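Enterochelin esterase (Salmonella enterica subsp. enterica serovar Typhimurium, PDB 3MGA) probably hydrolyses the ester bonds of ferric enterobactin, the iron-loaded siderophore, so that the bound iron can be released inside the bacterium. Local coordinates at residues 255-258 with 259-262. Numbering follows the deposited sequence.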
loop_
_atom_site.group_PDB
_atom_site.type_symbol
_atom_site.label_atom_id
_atom_site.label_comp_id
_atom_site.label_asym_id
_atom_site.label_seq_id
_atom_site.Cartn_x
_atom_site.Cartn_y
_atom_site.Cartn_z
ATOM N N ASN A 255 -14.969 8.421 -10.232
ATOM C CA ASN A 255 -15.068 9.373 -11.343
ATOM C C ASN A 255 -15.259 8.538 -12.612
ATOM O O ASN A 255 -14.351 7.825 -13.034
ATOM C CB ASN A 255 -13.817 10.245 -11.443
ATOM C CG ASN A 255 -13.946 11.340 -12.490
ATOM O OD1 ASN A 255 -14.916 11.391 -13.248
ATOM N ND2 ASN A 255 -12.962 12.231 -12.531
ATOM N N ALA A 256 -16.444 8.631 -13.208
ATOM C CA ALA A 256 -16.781 7.839 -14.397
ATOM C C ALA A 256 -15.917 8.142 -15.605
ATOM O O ALA A 256 -15.564 7.234 -16.342
ATOM C CB ALA A 256 -18.266 7.989 -14.745
ATOM N N ASP A 257 -15.569 9.407 -15.812
ATOM C CA ASP A 257 -14.726 9.766 -16.962
ATOM C C ASP A 257 -13.396 9.046 -16.985
ATOM O O ASP A 257 -12.921 8.674 -18.048
ATOM C CB ASP A 257 -14.515 11.279 -17.065
ATOM C CG ASP A 257 -15.710 11.990 -17.659
ATOM O OD1 ASP A 257 -16.664 11.292 -18.075
ATOM O OD2 ASP A 257 -15.689 13.243 -17.734
ATOM N N PHE A 258 -12.793 8.839 -15.823
ATOM C CA PHE A 258 -11.516 8.143 -15.781
ATOM C C PHE A 258 -11.639 6.773 -16.446
ATOM O O PHE A 258 -10.870 6.445 -17.346
ATOM C CB PHE A 258 -11.010 7.993 -14.351
ATOM C CG PHE A 258 -9.735 7.214 -14.247
ATOM C CD1 PHE A 258 -8.516 7.812 -14.526
ATOM C CD2 PHE A 258 -9.747 5.880 -13.875
ATOM C CE1 PHE A 258 -7.340 7.098 -14.432
ATOM C CE2 PHE A 258 -8.565 5.162 -13.783
ATOM C CZ PHE A 258 -7.362 5.777 -14.060
ATOM N N TRP A 259 -12.628 5.992 -16.014
ATOM C CA TRP A 259 -12.830 4.649 -16.564
ATOM C C TRP A 259 -13.397 4.629 -17.972
ATOM O O TRP A 259 -13.104 3.703 -18.729
ATOM C CB TRP A 259 -13.648 3.790 -15.608
ATOM C CG TRP A 259 -12.860 3.472 -14.399
ATOM C CD1 TRP A 259 -13.018 3.988 -13.150
ATOM C CD2 TRP A 259 -11.710 2.623 -14.345
ATOM N NE1 TRP A 259 -12.066 3.476 -12.309
ATOM C CE2 TRP A 259 -11.248 2.637 -13.019
ATOM C CE3 TRP A 259 -11.045 1.832 -15.287
ATOM C CZ2 TRP A 259 -10.151 1.884 -12.604
ATOM C CZ3 TRP A 259 -9.959 1.090 -14.881
ATOM C CH2 TRP A 259 -9.517 1.125 -13.547
ATOM N N LEU A 260 -14.204 5.629 -18.325
ATOM C CA LEU A 260 -14.705 5.727 -19.691
ATOM C C LEU A 260 -13.500 5.973 -20.591
ATOM O O LEU A 260 -13.332 5.307 -21.600
ATOM C CB LEU A 260 -15.714 6.865 -19.853
ATOM C CG LEU A 260 -17.120 6.670 -19.290
ATOM C CD1 LEU A 260 -17.884 7.969 -19.332
ATOM C CD2 LEU A 260 -17.878 5.557 -20.050
ATOM N N ALA A 261 -12.659 6.927 -20.196
ATOM C CA ALA A 261 -11.462 7.286 -20.943
ATOM C C ALA A 261 -10.505 6.111 -21.126
ATOM O O ALA A 261 -9.940 5.935 -22.207
ATOM C CB ALA A 261 -10.737 8.442 -20.239
ATOM N N VAL A 262 -10.302 5.328 -20.061
ATOM C CA VAL A 262 -9.425 4.163 -20.115
ATOM C C VAL A 262 -9.899 3.140 -21.157
ATOM O O VAL A 262 -9.092 2.561 -21.891
ATOM C CB VAL A 262 -9.314 3.481 -18.728
ATOM C CG1 VAL A 262 -8.810 2.050 -18.847
ATOM C CG2 VAL A 262 -8.438 4.317 -17.786
#
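The carbonyl oxygen of Asp257 accepts a hydrogen bond from Ala261 N at 2.8 Å, nearly straight at the hydrogen (163°). Equivalent i to i+4 bonds run from Leu260 N to Ala256 O and from Val262 N to Phe258 O, closing the first turns of helix 256-273. Asn255 is the N-cap: its OD1 takes a weak bond from Asp257 N. In a T-shaped pair, Phe258 turns its edge to the face of the five-membered ring of the Trp259 indole, the planes almost perpendicular at 88°, with CD2 of Phe258 3.7 Å from CE2 of Trp259. With CG of Phe258 anti to the backbone N (chi1 177°) and CG of Trp259 anti to the carbonyl carbon, the two side chains lie side by side and point the same way. The helix belongs to the alpha/beta-hydrolase-like domain and lies against strand 174-180 and helix 290-301; Trp259 NE1 donates a hydrogen bond to Ser294 OG of the latter, which helps fix the indole near a probable nucleophile elbow. One turn on, Val262 lays CG2 over a face of the Phe258 ring, 4.2 Å from its centroid, as a CH-pi contact. Elsewhere, Leu260 CD1 packs 3.8 Å from Asp257 OD1, which forms a long, weak ion pair with Arg182.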